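Local coordinates for protein hydrogenase-specific maturation endopeptidase (Thermococcus kodakarensis, PDB 5IJA) that probably acts as an endopeptidase that trims the large-subunit precursor of a [NiFe] hydrogenase during its maturation, at residues Ile53-Ala58 with Ala88-Ala93; Val3-Leu8 with Lys29-Leu34; Asp57-Asp62 with Ile112-Ile117. All coordinates share one frame; numbering follows the deposited sequence.

In the fold
From the N terminus, strand 3-8 runs through helix 18-28 to Lys29-Leu34, and contact 2 closes this first, short loop by pairing strands 3-8 and 33-37 at the edge of the sheet. The chain then enters strand 52-59, from which the other two contacts start. Contact 1 brings back the first turn of helix 88-103 to cover one face of that strand. Contact 3 closes later, when strand 111-118 pairs with the strand's C-terminal end, so its loop encloses the helix of contact 1. Asp57 and Ala58 belong to both. Contact 2 lies before them in series, and strand 3-8 joins it to them by pairing with 52-59.

Contact 1: Ile53-Ala58 with Ala88-Ala93; sequences IVIIDA and AHFMGA
A buried strand-to-helix contact sets Ile55 and Asp57, on a central strand of the sheet, against His89 and Phe90 in the opening turn of the helix that covers this face. The two axes come within 8.2 Å, and their directions are 131° apart. Its apolar half is a pairing of Ile55 with Phe90. The CD1 methyl of Ile55 lies 3.3 Å from CE1 of the Phe90 ring and also reaches CZ, and the two side chains cross at about a right angle. Phe90 has its CG anti to the backbone N (chi1 -172°), which carries the ring to the isoleucine.

The fold is a three-layer alpha/beta/alpha sandwich, with Asp57 near the C-terminal end of its strand. In the bacterial relative HybD, acidic side chains and a histidine at this end of the sheet bind a metal in the crystal and are thought to recognise the nickel of the precursor. Asp57, His89 and Asp16, whose OD1 is hydrogen-bonded to His89 NE2, are consistent with such a site. Asp57 OD1 lies 3.0 Å from His89 CD2, the carboxylate and ring planes being 65° apart; this buried oxygen has no hydrogen-bond partner. OD2 of Asp57 lies 3.3 Å from Phe90 N, a weak and somewhat doubtful hydrogen bond. The Ala58 carbonyl O approaches the edge of the imidazole, 3.8 Å from His89 CD2.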
loop_
_atom_site.group_PDB
_atom_site.type_symbol
_atom_site.label_atom_id
_atom_site.label_comp_id
_atom_site.label_asym_id
_atom_site.label_seq_id
_atom_site.Cartn_x
_atom_site.Cartn_y
_atom_site.Cartn_z
ATOM N N ILE A 53 -0.929 -7.107 8.005
ATOM C CA ILE A 53 -1.410 -5.951 7.228
ATOM C C ILE A 53 -0.526 -5.756 6.003
ATOM O O ILE A 53 0.692 -5.638 6.129
ATOM C CB ILE A 53 -1.370 -4.658 8.051
ATOM C CG1 ILE A 53 -2.151 -4.800 9.363
ATOM C CG2 ILE A 53 -1.892 -3.480 7.245
ATOM C CD1 ILE A 53 -3.602 -5.073 9.186
ATOM N N VAL A 54 -1.124 -5.680 4.822
ATOM C CA VAL A 54 -0.350 -5.497 3.610
ATOM C C VAL A 54 -0.699 -4.149 2.994
ATOM O O VAL A 54 -1.810 -3.967 2.506
ATOM C CB VAL A 54 -0.643 -6.597 2.609
ATOM C CG1 VAL A 54 0.062 -6.305 1.310
ATOM C CG2 VAL A 54 -0.228 -7.950 3.195
ATOM N N ILE A 55 0.243 -3.214 3.028
ATOM C CA ILE A 55 0.023 -1.861 2.505
ATOM C C ILE A 55 0.496 -1.800 1.064
ATOM O O ILE A 55 1.592 -2.248 0.761
ATOM C CB ILE A 55 0.761 -0.833 3.371
ATOM C CG1 ILE A 55 0.158 -0.833 4.766
ATOM C CG2 ILE A 55 0.686 0.573 2.778
ATOM C CD1 ILE A 55 1.062 -0.200 5.780
ATOM N N ILE A 56 -0.324 -1.283 0.175
ATOM C CA ILE A 56 0.046 -1.152 -1.214
ATOM C C ILE A 56 -0.058 0.303 -1.618
ATOM O O ILE A 56 -1.057 0.912 -1.429
ATOM C CB ILE A 56 -0.817 -2.007 -2.154
ATOM C CG1 ILE A 56 -0.936 -3.435 -1.670
ATOM C CG2 ILE A 56 -0.221 -2.026 -3.536
ATOM C CD1 ILE A 56 -1.621 -4.354 -2.633
ATOM N N ASP A 57 1.016 0.828 -2.170
ATOM C CA ASP A 57 1.132 2.231 -2.466
ATOM C C ASP A 57 1.922 2.543 -3.723
ATOM O O ASP A 57 2.802 1.826 -4.087
ATOM C CB ASP A 57 1.788 2.915 -1.281
ATOM C CG ASP A 57 1.619 4.417 -1.291
ATOM O OD1 ASP A 57 0.872 4.939 -2.103
ATOM O OD2 ASP A 57 2.254 5.066 -0.476
ATOM N N ALA A 58 1.591 3.662 -4.349
ATOM C CA ALA A 58 2.421 4.260 -5.393
ATOM C C ALA A 58 3.609 4.967 -4.756
ATOM O O ALA A 58 3.453 5.639 -3.740
ATOM C CB ALA A 58 1.612 5.230 -6.224
ATOM N N ALA A 88 4.448 9.587 -0.492
ATOM C CA ALA A 88 3.867 10.681 0.230
ATOM C C ALA A 88 2.721 10.083 1.008
ATOM O O ALA A 88 2.432 10.517 2.101
ATOM C CB ALA A 88 3.363 11.736 -0.731
ATOM N N HIS A 89 2.047 9.125 0.390
ATOM C CA HIS A 89 0.862 8.581 0.960
ATOM C C HIS A 89 1.056 7.819 2.245
ATOM O O HIS A 89 0.430 8.131 3.205
ATOM C CB HIS A 89 0.246 7.642 -0.031
ATOM C CG HIS A 89 0.075 8.210 -1.389
ATOM N ND1 HIS A 89 -0.886 9.138 -1.686
ATOM C CD2 HIS A 89 0.703 7.937 -2.549
ATOM C CE1 HIS A 89 -0.825 9.436 -2.965
ATOM N NE2 HIS A 89 0.133 8.722 -3.509
ATOM N N PHE A 90 1.982 6.890 2.294
ATOM C CA PHE A 90 2.173 6.166 3.523
ATOM C C PHE A 90 2.686 7.147 4.540
ATOM O O PHE A 90 2.281 7.128 5.660
ATOM C CB PHE A 90 3.072 4.956 3.384
ATOM C CG PHE A 90 3.112 4.104 4.604
ATOM C CD1 PHE A 90 1.958 3.695 5.205
ATOM C CD2 PHE A 90 4.289 3.756 5.167
ATOM C CE1 PHE A 90 1.984 2.933 6.329
ATOM C CE2 PHE A 90 4.334 2.996 6.297
ATOM C CZ PHE A 90 3.179 2.575 6.870
ATOM N N MET A 91 3.571 8.030 4.117
ATOM C CA MET A 91 4.104 9.056 5.013
ATOM C C MET A 91 2.983 9.851 5.684
ATOM O O MET A 91 3.087 10.218 6.853
ATOM C CB MET A 91 5.033 10.012 4.257
ATOM C CG MET A 91 6.320 9.379 3.768
ATOM S SD MET A 91 7.277 8.581 5.053
ATOM C CE MET A 91 7.526 9.945 6.181
ATOM N N GLY A 92 1.909 10.091 4.945
ATOM C CA GLY A 92 0.767 10.818 5.467
ATOM C C GLY A 92 -0.072 9.994 6.422
ATOM O O GLY A 92 -0.928 10.532 7.125
ATOM N N ALA A 93 0.197 8.689 6.456
ATOM C CA ALA A 93 -0.592 7.735 7.234
ATOM C C ALA A 93 0.092 7.303 8.518
ATOM O O ALA A 93 -0.556 6.774 9.427
ATOM C CB ALA A 93 -0.901 6.513 6.387
#

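Contact 2: Val3-Leu8 with Lys29-Leu34; sequences VLILAL and KGYNVL
Leu4 meets Asn32 side chain to side chain where strands 3-8 and 33-37 begin to pair. Leu4 swings CG away from its own amide nitrogen (chi1 171°) and carries CD1 across to the asparagine amide, 3.6 Å from Asn32 OD1 and scarcely farther from CG and ND2. The amide is held at both ends: OD1 is hydrogen-bonded to His46, and ND2 donates to a water 2.6 Å away that in turn donates to Val3 O. A second water links Val3 O to Asn32 N. An alanine here would remove the amide, and is likely to leave His46 without this acceptor and Leu4 CD1 with less to pack on.

Beyond the waters the parallel strands bond directly: Ile5 N to Asn32 O, Leu34 N to Ile5 O (2.8 Å) and Ala7 N to Leu34 O. On one face, Ile5 CB meets Val33 CG2 at 4.0 Å. Ile5 keeps CG1 beside its backbone N (chi1 -65°), which lets CD1 reach Tyr31 CB. On the other, Leu6 CD2 touches CB and CD2 of Leu34.

This is the pairing within a right-handed beta-alpha-beta unit: helix 18-28 packs through Leu26 on Ile5, Tyr31 and Val33, while strand 52-59 flanks strand 3-8 along its other edge.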
loop_
_atom_site.group_PDB
_atom_site.type_symbol
_atom_site.label_atom_id
_atom_site.label_comp_id
_atom_site.label_asym_id
_atom_site.label_seq_id
_atom_site.Cartn_x
_atom_site.Cartn_y
_atom_site.Cartn_z
ATOM N N VAL A 3 -5.558 -11.686 7.043
ATOM C CA VAL A 3 -4.773 -10.617 6.432
ATOM C C VAL A 3 -5.660 -9.474 5.986
ATOM O O VAL A 3 -6.736 -9.692 5.431
ATOM C CB VAL A 3 -3.948 -11.173 5.231
ATOM C CG1 VAL A 3 -3.005 -10.115 4.670
ATOM C CG2 VAL A 3 -3.149 -12.406 5.669
ATOM N N LEU A 4 -5.245 -8.241 6.283
ATOM C CA LEU A 4 -5.962 -7.059 5.801
ATOM C C LEU A 4 -5.088 -6.293 4.819
ATOM O O LEU A 4 -3.914 -6.058 5.090
ATOM C CB LEU A 4 -6.362 -6.151 6.965
ATOM C CG LEU A 4 -6.933 -4.760 6.660
ATOM C CD1 LEU A 4 -8.214 -4.810 5.821
ATOM C CD2 LEU A 4 -7.187 -4.019 7.947
ATOM N N ILE A 5 -5.649 -5.923 3.675
ATOM C CA ILE A 5 -4.900 -5.160 2.676
ATOM C C ILE A 5 -5.333 -3.702 2.729
ATOM O O ILE A 5 -6.521 -3.415 2.715
ATOM C CB ILE A 5 -5.112 -5.750 1.276
ATOM C CG1 ILE A 5 -4.501 -7.162 1.219
ATOM C CG2 ILE A 5 -4.531 -4.843 0.211
ATOM C CD1 ILE A 5 -4.947 -7.971 0.036
ATOM N N LEU A 6 -4.368 -2.792 2.850
ATOM C CA LEU A 6 -4.636 -1.360 2.853
ATOM C C LEU A 6 -4.147 -0.758 1.550
ATOM O O LEU A 6 -2.954 -0.753 1.292
ATOM C CB LEU A 6 -3.940 -0.666 4.022
ATOM C CG LEU A 6 -4.225 -1.188 5.425
ATOM C CD1 LEU A 6 -3.537 -0.292 6.450
ATOM C CD2 LEU A 6 -5.722 -1.273 5.661
ATOM N N ALA A 7 -5.064 -0.257 0.729
ATOM C CA ALA A 7 -4.673 0.362 -0.528
ATOM C C ALA A 7 -4.622 1.865 -0.357
ATOM O O ALA A 7 -5.615 2.468 0.052
ATOM C CB ALA A 7 -5.645 -0.016 -1.636
ATOM N N LEU A 8 -3.479 2.455 -0.697
ATOM C CA LEU A 8 -3.237 3.885 -0.530
ATOM C C LEU A 8 -3.074 4.512 -1.892
ATOM O O LEU A 8 -2.750 3.822 -2.854
ATOM C CB LEU A 8 -1.967 4.174 0.291
ATOM C CG LEU A 8 -1.613 3.409 1.571
ATOM C CD1 LEU A 8 -0.565 4.147 2.388
ATOM C CD2 LEU A 8 -2.830 3.118 2.402
ATOM N N LYS A 29 -11.223 -10.175 -6.204
ATOM C CA LYS A 29 -10.794 -11.561 -6.013
ATOM C C LYS A 29 -11.180 -12.114 -4.651
ATOM O O LYS A 29 -10.826 -13.242 -4.323
ATOM C CB LYS A 29 -9.283 -11.694 -6.179
ATOM C CG LYS A 29 -8.790 -11.731 -7.604
ATOM C CD LYS A 29 -7.281 -11.984 -7.602
ATOM C CE LYS A 29 -6.716 -12.009 -9.016
ATOM N NZ LYS A 29 -5.285 -12.401 -9.010
ATOM N N GLY A 30 -11.870 -11.302 -3.851
ATOM C CA GLY A 30 -12.416 -11.753 -2.580
ATOM C C GLY A 30 -11.627 -11.396 -1.329
ATOM O O GLY A 30 -12.047 -11.714 -0.214
ATOM N N TYR A 31 -10.490 -10.729 -1.498
ATOM C CA TYR A 31 -9.636 -10.416 -0.358
ATOM C C TYR A 31 -10.204 -9.293 0.474
ATOM O O TYR A 31 -10.993 -8.475 -0.013
ATOM C CB TYR A 31 -8.232 -10.046 -0.825
ATOM C CG TYR A 31 -7.476 -11.203 -1.421
ATOM C CD1 TYR A 31 -6.706 -12.039 -0.623
ATOM C CD2 TYR A 31 -7.536 -11.462 -2.783
ATOM C CE1 TYR A 31 -6.016 -13.101 -1.170
ATOM C CE2 TYR A 31 -6.849 -12.516 -3.338
ATOM C CZ TYR A 31 -6.093 -13.334 -2.532
ATOM O OH TYR A 31 -5.408 -14.384 -3.099
ATOM N N ASN A 32 -9.770 -9.232 1.732
ATOM C CA ASN A 32 -10.205 -8.181 2.625
ATOM C C ASN A 32 -9.389 -6.926 2.362
ATOM O O ASN A 32 -8.256 -6.807 2.839
ATOM C CB ASN A 32 -10.074 -8.630 4.086
ATOM C CG ASN A 32 -10.564 -7.590 5.077
ATOM O OD1 ASN A 32 -11.110 -6.554 4.701
ATOM N ND2 ASN A 32 -10.376 -7.876 6.364
ATOM N N VAL A 33 -9.965 -6.015 1.588
ATOM C CA VAL A 33 -9.289 -4.786 1.186
ATOM C C VAL A 33 -9.970 -3.536 1.711
ATOM O O VAL A 33 -11.168 -3.325 1.496
ATOM C CB VAL A 33 -9.215 -4.672 -0.350
ATOM C CG1 VAL A 33 -8.532 -3.364 -0.760
ATOM C CG2 VAL A 33 -8.495 -5.860 -0.917
ATOM N N LEU A 34 -9.207 -2.690 2.386
ATOM C CA LEU A 34 -9.710 -1.376 2.769
ATOM C C LEU A 34 -9.083 -0.324 1.881
ATOM O O LEU A 34 -7.851 -0.190 1.825
ATOM C CB LEU A 34 -9.417 -1.041 4.239
ATOM C CG LEU A 34 -9.800 0.392 4.638
ATOM C CD1 LEU A 34 -11.331 0.572 4.673
ATOM C CD2 LEU A 34 -9.162 0.829 5.971
HETATM O O HOH W 1 -7.450 -10.648 2.705
HETATM O O HOH W 2 -9.362 -10.271 6.840
#

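Contact 3: Asp57-Asp62 with Ile112-Ile117; sequences DAILSD and IHFIGI
The carbonyl O of Asp57 accepts the backbone N-H of Ile117 at 2.8 Å, and Gly116 CA also approaches this oxygen at 3.3 Å in a CA-H...O contact. One step back along the strands, Asp57 N donates to Ile115 O (2.9 Å), so the backbone of Asp57 is fixed on both sides of its side chain. The last bond, from Ile59 N to Ile117 O (2.9 Å), is nearly straight at the hydrogen but reaches the oxygen from above the carbonyl plane, 45° out of it. Ala58 CA lies against the same oxygen.

Side chains fill in the face that carries Asp57. Phe114 turns its side chain away from its own amide nitrogen (chi1 179°), and the ring extends along this face until its far end touches both Asp57 and Ile59. Ile59 CG2 comes in at the ring edge, 3.7 Å from Phe114 CZ, and Asp57 CB lies 3.9 Å from Phe114 CE2. Ile59 takes the crowded chi1 of 68°, which puts CG1 near the backbone of Ile117 and CD1 over Gly116. A CB on Gly116 would lie only 3.0 Å from Ile59 CD1, so a larger residue would probably crowd it.

Ala58 and Ile117 point to the other face, where Ile117 packs on Ala139 of helix 130-146. Neighbouring parallel strands in register, with helix 88-103 on one side and helices 18-28 and 130-146 on the other, are typical of the alpha/beta/alpha sandwich of the hydrogenase maturation proteases.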
loop_
_atom_site.group_PDB
_atom_site.type_symbol
_atom_site.label_atom_id
_atom_site.label_comp_id
_atom_site.label_asym_id
_atom_site.label_seq_id
_atom_site.Cartn_x
_atom_site.Cartn_y
_atom_site.Cartn_z
ATOM N N ASP A 57 1.016 0.828 -2.170
ATOM C CA ASP A 57 1.132 2.231 -2.466
ATOM C C ASP A 57 1.922 2.543 -3.723
ATOM O O ASP A 57 2.802 1.826 -4.087
ATOM C CB ASP A 57 1.788 2.915 -1.281
ATOM C CG ASP A 57 1.619 4.417 -1.291
ATOM O OD1 ASP A 57 0.872 4.939 -2.103
ATOM O OD2 ASP A 57 2.254 5.066 -0.476
ATOM N N ALA A 58 1.591 3.662 -4.349
ATOM C CA ALA A 58 2.421 4.260 -5.393
ATOM C C ALA A 58 3.609 4.967 -4.756
ATOM O O ALA A 58 3.453 5.639 -3.740
ATOM C CB ALA A 58 1.612 5.230 -6.224
ATOM N N ILE A 59 4.798 4.812 -5.337
ATOM C CA ILE A 59 5.997 5.430 -4.779
ATOM C C ILE A 59 6.855 6.097 -5.852
ATOM O O ILE A 59 6.704 5.815 -7.033
ATOM C CB ILE A 59 6.884 4.418 -4.035
ATOM C CG1 ILE A 59 7.491 3.411 -5.019
ATOM C CG2 ILE A 59 6.104 3.749 -2.898
ATOM C CD1 ILE A 59 8.580 2.547 -4.437
ATOM N N LEU A 60 7.743 6.987 -5.422
ATOM C CA LEU A 60 8.745 7.568 -6.308
ATOM C C LEU A 60 10.115 7.077 -5.896
ATOM O O LEU A 60 10.480 7.114 -4.723
ATOM C CB LEU A 60 8.707 9.103 -6.286
ATOM C CG LEU A 60 7.436 9.788 -6.803
ATOM C CD1 LEU A 60 7.585 11.306 -6.823
ATOM C CD2 LEU A 60 7.059 9.269 -8.181
ATOM N N SER A 61 10.871 6.606 -6.877
ATOM C CA SER A 61 12.237 6.185 -6.648
ATOM C C SER A 61 13.087 6.573 -7.848
ATOM O O SER A 61 12.567 6.819 -8.944
ATOM C CB SER A 61 12.303 4.685 -6.402
ATOM O OG SER A 61 13.639 4.250 -6.252
ATOM N N ASP A 62 14.393 6.647 -7.635
ATOM C CA ASP A 62 15.301 6.971 -8.723
ATOM C C ASP A 62 16.366 5.896 -8.883
ATOM O O ASP A 62 17.057 5.842 -9.898
ATOM C CB ASP A 62 15.925 8.341 -8.496
ATOM C CG ASP A 62 14.881 9.431 -8.397
ATOM O OD1 ASP A 62 13.822 9.295 -9.050
ATOM O OD2 ASP A 62 15.108 10.420 -7.665
ATOM N N ILE A 112 3.516 -6.163 9.517
ATOM C CA ILE A 112 3.273 -5.157 8.488
ATOM C C ILE A 112 4.141 -5.378 7.257
ATOM O O ILE A 112 5.347 -5.558 7.367
ATOM C CB ILE A 112 3.540 -3.733 8.996
ATOM C CG1 ILE A 112 2.902 -3.508 10.369
ATOM C CG2 ILE A 112 3.051 -2.702 7.956
ATOM C CD1 ILE A 112 1.395 -3.643 10.392
ATOM N N HIS A 113 3.510 -5.330 6.088
ATOM C CA HIS A 113 4.178 -5.459 4.801
ATOM C C HIS A 113 3.883 -4.244 3.948
ATOM O O HIS A 113 2.777 -3.697 4.008
ATOM C CB HIS A 113 3.696 -6.724 4.072
ATOM C CG HIS A 113 4.196 -7.995 4.674
ATOM N ND1 HIS A 113 5.274 -8.681 4.161
ATOM C CD2 HIS A 113 3.772 -8.706 5.744
ATOM C CE1 HIS A 113 5.499 -9.756 4.894
ATOM N NE2 HIS A 113 4.594 -9.802 5.853
ATOM N N PHE A 114 4.860 -3.825 3.150
ATOM C CA PHE A 114 4.711 -2.650 2.292
ATOM C C PHE A 114 5.063 -3.070 0.884
ATOM O O PHE A 114 6.154 -3.562 0.624
ATOM C CB PHE A 114 5.616 -1.480 2.745
ATOM C CG PHE A 114 5.506 -0.261 1.883
ATOM C CD1 PHE A 114 6.307 -0.113 0.759
ATOM C CD2 PHE A 114 4.595 0.742 2.184
ATOM C CE1 PHE A 114 6.189 1.006 -0.056
ATOM C CE2 PHE A 114 4.475 1.877 1.369
ATOM C CZ PHE A 114 5.280 2.005 0.251
ATOM N N ILE A 115 4.127 -2.854 -0.033
ATOM C CA ILE A 115 4.369 -3.072 -1.445
ATOM C C ILE A 115 4.306 -1.728 -2.138
ATOM O O ILE A 115 3.271 -1.049 -2.090
ATOM C CB ILE A 115 3.329 -4.020 -2.054
ATOM C CG1 ILE A 115 3.284 -5.319 -1.249
ATOM C CG2 ILE A 115 3.665 -4.284 -3.527
ATOM C CD1 ILE A 115 2.146 -6.282 -1.705
ATOM N N GLY A 116 5.416 -1.324 -2.750
ATOM C CA GLY A 116 5.480 -0.049 -3.440
ATOM C C GLY A 116 5.585 -0.219 -4.946
ATOM O O GLY A 116 6.384 -1.021 -5.433
ATOM N N ILE A 117 4.767 0.526 -5.675
ATOM C CA ILE A 117 4.753 0.461 -7.133
ATOM C C ILE A 117 5.328 1.753 -7.683
ATOM O O ILE A 117 4.753 2.830 -7.480
ATOM C CB ILE A 117 3.333 0.241 -7.678
ATOM C CG1 ILE A 117 2.727 -1.035 -7.087
ATOM C CG2 ILE A 117 3.341 0.174 -9.211
ATOM C CD1 ILE A 117 1.206 -1.095 -7.216
#